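Long-range contacts in type C neurotoxin (Clostridium botulinum, PDB 3PME), which probably binds receptors on nerve-cell membranes, with gangliosides and phosphatidylethanolamine as likely partners, as the receptor-binding domain of a botulinum C/D mosaic neurotoxin: residues I53-N58 and D176-F181; Y88-S93 and F181-N186. All blocks are in the same frame, centred on the assembly; numbering follows the deposited sequence.

Contact 1: residues I53-N58 and D176-F181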
loop_
_atom_site.group_PDB
_atom_site.type_symbol
_atom_site.label_atom_id
_atom_site.label_comp_id
_atom_site.label_asym_id
_atom_site.label_seq_id
_atom_site.Cartn_x
_atom_site.Cartn_y
_atom_site.Cartn_z
ATOM N N ILE A 53 -3.697 -8.817 -23.649
ATOM C CA ILE A 53 -2.704 -9.142 -24.665
ATOM C C ILE A 53 -2.201 -7.847 -25.274
ATOM O O ILE A 53 -2.983 -7.066 -25.820
ATOM C CB ILE A 53 -3.307 -10.000 -25.793
ATOM C CG1 ILE A 53 -4.092 -11.189 -25.226
ATOM C CG2 ILE A 53 -2.223 -10.427 -26.785
ATOM C CD1 ILE A 53 -3.369 -11.964 -24.176
ATOM N N VAL A 54 -0.901 -7.600 -25.163
ATOM C CA VAL A 54 -0.313 -6.391 -25.727
ATOM C C VAL A 54 0.589 -6.753 -26.898
ATOM O O VAL A 54 1.505 -7.547 -26.746
ATOM C CB VAL A 54 0.500 -5.613 -24.672
ATOM C CG1 VAL A 54 1.097 -4.344 -25.272
ATOM C CG2 VAL A 54 -0.376 -5.277 -23.458
ATOM N N ASN A 55 0.309 -6.191 -28.070
ATOM C CA ASN A 55 1.198 -6.355 -29.217
ATOM C C ASN A 55 1.857 -5.032 -29.564
ATOM O O ASN A 55 1.193 -4.103 -30.027
ATOM C CB ASN A 55 0.424 -6.876 -30.427
ATOM C CG ASN A 55 0.036 -8.326 -30.284
ATOM O OD1 ASN A 55 0.881 -9.212 -30.382
ATOM N ND2 ASN A 55 -1.246 -8.579 -30.059
ATOM N N LEU A 56 3.157 -4.942 -29.317
ATOM C CA LEU A 56 3.926 -3.760 -29.663
ATOM C C LEU A 56 4.136 -3.706 -31.165
ATOM O O LEU A 56 4.137 -4.736 -31.836
ATOM C CB LEU A 56 5.298 -3.801 -28.988
ATOM C CG LEU A 56 5.433 -3.420 -27.510
ATOM C CD1 LEU A 56 4.415 -4.137 -26.653
ATOM C CD2 LEU A 56 6.865 -3.728 -27.047
ATOM N N ASN A 57 4.301 -2.494 -31.680
ATOM C CA ASN A 57 4.806 -2.297 -33.020
ATOM C C ASN A 57 6.193 -2.905 -33.027
ATOM O O ASN A 57 7.085 -2.449 -32.305
ATOM C CB ASN A 57 4.872 -0.801 -33.334
ATOM C CG ASN A 57 5.375 -0.515 -34.734
ATOM O OD1 ASN A 57 6.227 -1.229 -35.261
ATOM N ND2 ASN A 57 4.853 0.544 -35.342
ATOM N N ASN A 58 6.367 -3.948 -33.826
ATOM C CA ASN A 58 7.614 -4.704 -33.815
ATOM C C ASN A 58 8.843 -3.836 -34.043
ATOM O O ASN A 58 9.934 -4.164 -33.582
ATOM C CB ASN A 58 7.581 -5.822 -34.855
ATOM C CG ASN A 58 8.635 -6.876 -34.593
ATOM O OD1 ASN A 58 8.759 -7.369 -33.474
ATOM N ND2 ASN A 58 9.403 -7.224 -35.617
ATOM N N ASP A 176 10.166 -10.870 -27.950
ATOM C CA ASP A 176 8.929 -10.953 -28.703
ATOM C C ASP A 176 8.095 -9.686 -28.533
ATOM O O ASP A 176 8.148 -9.027 -27.490
ATOM C CB ASP A 176 8.127 -12.165 -28.260
ATOM C CG ASP A 176 7.089 -12.564 -29.281
ATOM O OD1 ASP A 176 7.475 -13.102 -30.340
ATOM O OD2 ASP A 176 5.892 -12.323 -29.038
ATOM N N LYS A 177 7.310 -9.362 -29.559
ATOM C CA LYS A 177 6.496 -8.150 -29.544
ATOM C C LYS A 177 5.216 -8.304 -28.721
ATOM O O LYS A 177 4.544 -7.314 -28.435
ATOM C CB LYS A 177 6.133 -7.739 -30.969
ATOM C CG LYS A 177 5.109 -8.651 -31.612
ATOM C CD LYS A 177 5.060 -8.439 -33.112
ATOM C CE LYS A 177 3.940 -9.250 -33.747
ATOM N NZ LYS A 177 2.613 -8.806 -33.251
ATOM N N THR A 178 4.883 -9.532 -28.337
ATOM C CA THR A 178 3.652 -9.787 -27.584
ATOM C C THR A 178 3.929 -9.973 -26.092
ATOM O O THR A 178 4.869 -10.677 -25.708
ATOM C CB THR A 178 2.929 -11.034 -28.113
ATOM O OG1 THR A 178 2.633 -10.853 -29.504
ATOM C CG2 THR A 178 1.627 -11.263 -27.346
ATOM N N ILE A 179 3.112 -9.329 -25.263
ATOM C CA ILE A 179 3.185 -9.482 -23.813
ATOM C C ILE A 179 1.813 -9.905 -23.358
ATOM O O ILE A 179 0.825 -9.227 -23.659
ATOM C CB ILE A 179 3.545 -8.159 -23.120
ATOM C CG1 ILE A 179 4.859 -7.612 -23.667
ATOM C CG2 ILE A 179 3.678 -8.355 -21.616
ATOM C CD1 ILE A 179 5.140 -6.190 -23.224
ATOM N N VAL A 180 1.737 -11.020 -22.637
ATOM C CA VAL A 180 0.449 -11.493 -22.133
ATOM C C VAL A 180 0.388 -11.404 -20.613
ATOM O O VAL A 180 1.170 -12.067 -19.917
ATOM C CB VAL A 180 0.189 -12.951 -22.555
ATOM C CG1 VAL A 180 -1.134 -13.452 -21.973
ATOM C CG2 VAL A 180 0.215 -13.078 -24.079
ATOM N N PHE A 181 -0.549 -10.596 -20.110
ATOM C CA PHE A 181 -0.804 -10.487 -18.678
ATOM C C PHE A 181 -1.916 -11.459 -18.313
ATOM O O PHE A 181 -2.979 -11.454 -18.944
ATOM C CB PHE A 181 -1.263 -9.076 -18.314
ATOM C CG PHE A 181 -0.212 -8.026 -18.512
ATOM C CD1 PHE A 181 0.028 -7.505 -19.769
ATOM C CD2 PHE A 181 0.519 -7.542 -17.433
ATOM C CE1 PHE A 181 1.002 -6.523 -19.957
ATOM C CE2 PHE A 181 1.478 -6.560 -17.614
ATOM C CZ PHE A 181 1.721 -6.051 -18.874
HETATM O O HOH W 1 2.174 -5.751 -33.580
#

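Contact 2: residues Y88-S93 and F181-N186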
loop_
_atom_site.group_PDB
_atom_site.type_symbol
_atom_site.label_atom_id
_atom_site.label_comp_id
_atom_site.label_asym_id
_atom_site.label_seq_id
_atom_site.Cartn_x
_atom_site.Cartn_y
_atom_site.Cartn_z
ATOM N N TYR A 88 3.269 -19.390 -10.567
ATOM C CA TYR A 88 2.280 -18.827 -11.480
ATOM C C TYR A 88 2.969 -17.841 -12.412
ATOM O O TYR A 88 3.620 -16.908 -11.947
ATOM C CB TYR A 88 1.181 -18.084 -10.703
ATOM C CG TYR A 88 0.512 -18.920 -9.624
ATOM C CD1 TYR A 88 -0.674 -19.588 -9.873
ATOM C CD2 TYR A 88 1.095 -19.063 -8.369
ATOM C CE1 TYR A 88 -1.278 -20.369 -8.892
ATOM C CE2 TYR A 88 0.499 -19.837 -7.387
ATOM C CZ TYR A 88 -0.683 -20.486 -7.657
ATOM O OH TYR A 88 -1.266 -21.264 -6.677
ATOM N N THR A 89 2.840 -18.042 -13.719
ATOM C CA THR A 89 3.294 -17.025 -14.657
ATOM C C THR A 89 2.253 -15.914 -14.700
ATOM O O THR A 89 1.069 -16.177 -14.904
ATOM C CB THR A 89 3.514 -17.606 -16.065
ATOM O OG1 THR A 89 4.575 -18.569 -16.014
ATOM C CG2 THR A 89 3.897 -16.505 -17.045
ATOM N N ILE A 90 2.691 -14.674 -14.501
ATOM C CA ILE A 90 1.783 -13.536 -14.451
ATOM C C ILE A 90 1.905 -12.630 -15.680
ATOM O O ILE A 90 0.911 -12.103 -16.177
ATOM C CB ILE A 90 2.064 -12.684 -13.199
ATOM C CG1 ILE A 90 1.976 -13.555 -11.940
ATOM C CG2 ILE A 90 1.129 -11.480 -13.135
ATOM C CD1 ILE A 90 0.732 -14.359 -11.861
ATOM N N ILE A 91 3.130 -12.430 -16.156
ATOM C CA ILE A 91 3.338 -11.622 -17.351
ATOM C C ILE A 91 4.260 -12.445 -18.224
ATOM O O ILE A 91 5.347 -12.815 -17.789
ATOM C CB ILE A 91 4.017 -10.271 -17.043
ATOM C CG1 ILE A 91 3.279 -9.524 -15.926
ATOM C CG2 ILE A 91 4.078 -9.408 -18.302
ATOM C CD1 ILE A 91 3.988 -8.243 -15.493
ATOM N N ASN A 92 3.824 -12.758 -19.439
ATOM C CA ASN A 92 4.575 -13.691 -20.278
ATOM C C ASN A 92 4.990 -13.068 -21.591
ATOM O O ASN A 92 4.146 -12.604 -22.358
ATOM C CB ASN A 92 3.727 -14.930 -20.559
ATOM C CG ASN A 92 4.537 -16.079 -21.106
ATOM O OD1 ASN A 92 5.734 -15.945 -21.373
ATOM N ND2 ASN A 92 3.892 -17.229 -21.265
ATOM N N SER A 93 6.293 -13.054 -21.846
ATOM C CA SER A 93 6.812 -12.606 -23.131
ATOM C C SER A 93 7.906 -13.568 -23.576
ATOM O O SER A 93 8.969 -13.147 -24.040
ATOM C CB SER A 93 7.318 -11.162 -23.059
ATOM O OG SER A 93 7.403 -10.577 -24.353
ATOM N N PHE A 181 -0.549 -10.596 -20.110
ATOM C CA PHE A 181 -0.804 -10.487 -18.678
ATOM C C PHE A 181 -1.916 -11.459 -18.313
ATOM O O PHE A 181 -2.979 -11.454 -18.944
ATOM C CB PHE A 181 -1.263 -9.076 -18.314
ATOM C CG PHE A 181 -0.212 -8.026 -18.512
ATOM C CD1 PHE A 181 0.028 -7.505 -19.769
ATOM C CD2 PHE A 181 0.519 -7.542 -17.433
ATOM C CE1 PHE A 181 1.002 -6.523 -19.957
ATOM C CE2 PHE A 181 1.478 -6.560 -17.614
ATOM C CZ PHE A 181 1.721 -6.051 -18.874
ATOM N N GLY A 182 -1.686 -12.288 -17.300
ATOM C CA GLY A 182 -2.727 -13.195 -16.852
ATOM C C GLY A 182 -2.238 -14.500 -16.271
ATOM O O GLY A 182 -1.127 -14.949 -16.567
ATOM N N ILE A 183 -3.075 -15.118 -15.440
ATOM C CA ILE A 183 -2.748 -16.391 -14.811
ATOM C C ILE A 183 -3.475 -17.540 -15.498
ATOM O O ILE A 183 -4.703 -17.537 -15.594
ATOM C CB ILE A 183 -3.123 -16.377 -13.320
ATOM C CG1 ILE A 183 -2.428 -15.212 -12.617
ATOM C CG2 ILE A 183 -2.781 -17.707 -12.661
ATOM C CD1 ILE A 183 -2.884 -15.002 -11.185
ATOM N N ASP A 184 -2.712 -18.519 -15.976
ATOM C CA ASP A 184 -3.275 -19.669 -16.684
ATOM C C ASP A 184 -3.593 -20.837 -15.758
ATOM O O ASP A 184 -4.495 -21.630 -16.038
ATOM C CB ASP A 184 -2.332 -20.133 -17.796
ATOM C CG ASP A 184 -2.781 -19.673 -19.169
ATOM O OD1 ASP A 184 -3.980 -19.360 -19.332
ATOM O OD2 ASP A 184 -1.936 -19.638 -20.087
ATOM N N GLU A 185 -2.849 -20.951 -14.663
ATOM C CA GLU A 185 -3.094 -22.024 -13.708
ATOM C C GLU A 185 -4.460 -21.872 -13.065
ATOM O O GLU A 185 -5.078 -20.804 -13.119
ATOM C CB GLU A 185 -2.020 -22.054 -12.622
ATOM C CG GLU A 185 -1.042 -20.911 -12.701
ATOM C CD GLU A 185 0.003 -21.132 -13.763
ATOM O OE1 GLU A 185 0.362 -22.308 -13.991
ATOM O OE2 GLU A 185 0.468 -20.134 -14.363
ATOM N N ASN A 186 -4.929 -22.954 -12.459
ATOM C CA ASN A 186 -6.159 -22.913 -11.693
ATOM C C ASN A 186 -5.908 -22.154 -10.403
ATOM O O ASN A 186 -4.921 -22.403 -9.706
ATOM C CB ASN A 186 -6.651 -24.328 -11.390
ATOM C CG ASN A 186 -8.055 -24.347 -10.815
ATOM O OD1 ASN A 186 -8.628 -23.300 -10.506
ATOM N ND2 ASN A 186 -8.620 -25.541 -10.670
HETATM O O HOH W 2 -3.721 -22.011 -7.035
HETATM O O HOH W 3 -0.155 -18.353 -15.926
#

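Contact 1: residues I53-N58 and D176-F181
V54 and I179 form the hydrogen-bonded pair at the middle of this antiparallel contact. V54 N gives a nearly straight bond to I179 O (2.8 Å, 171° at the hydrogen), and I179 N returns one to V54 O. V54 O also receives a CA-H contact from T178 CA. Two residues on, just past strand 53-55, L56 N donates to K177 O at 2.9 Å. The side-chain oxygen N55 OD1 has two donors. T178 OG1 gives it a short bond of 2.6 Å, tilted 25° from the amide plane. K177 NZ reaches it only weakly, at 3.4 Å. The bend at the end of the lysine chain (chi4 63°) swings NZ back near N55 OD1, and a water accepts from NZ and donates to L56 O. T178 N is taken by D176 OD2 in an Asx turn that leads into strand 178-181. I53 CD1 presses on V180 CG1 at 3.5 Å, tighter than usual, on the face that N55 and T178 share. On the other face V54 CG2 meets the edge of the F181 ring. The pairing adds 178-181 to the antiparallel sheet of 26-30 and 51-55, within the concanavalin-like N-terminal half of the receptor-binding domain.

Contact 2: residues Y88-S93 and F181-N186
In I91 chi1 (-52°) puts CG1 beside the backbone N and CG2 anti to it, and the side chain runs alongside that of F181 in the same direction. I91 CG2 then lies over one face of the F181 ring, in a CH-pi contact 4.1 Å from the ring centroid. I91 CD1 also touches F181 CE2. I90 and I183 run alongside each other too. I90 bends again at chi2 (-51°), which presses its CD1 on I183 CG1 at 3.4 Å, a tight fit. On the backbone, G182 N donates to I90 O at 2.8 Å and 172°, and F181 CA adds a weaker CA-H contact to the same oxygen. T89 O and G182 O are two acceptors lying close together, so nothing bonds them directly. A water donates to T89 O, accepts from D184 N and also donates to E185 OE2. That carboxylate oxygen takes T89 N as well, at 3.2 Å, from above its plane. At the far end of the Y88 ring, Y88 OH bonds S84 and donates to a second water, which donates in turn to N186 O. I90 and I91 both face L102 in a classic beta bulge, where the chain turns a corner between strands 87-90 and 92-95. Strand 100-105 pairs with both of these strands. Helix 79-82 touches Y88 and I183 through L81. From strand 193-201, L193 touches I90 and I183, and F198 touches I91.

In the fold
From the N terminus the chain first reaches 53-58, then 88-93, and returns to both at 176-186. Contact 1 closes a loop with 117 residues between its segments. Contact 2 closes one with 87. The two loops cross, since their segments alternate, and they meet at F181, which belongs to both. Between them V180 O probably accepts from N92 N, and T178 O from S93 OG. I179 also packs on I91. The run 176-186 ties strands 26-30 and 51-55, with which 178-181 forms a sheet, to the sheet that holds 87-90, 92-95 and 100-105. Both contacts lie in the N-terminal, concanavalin-like part, with centres 14 Å apart.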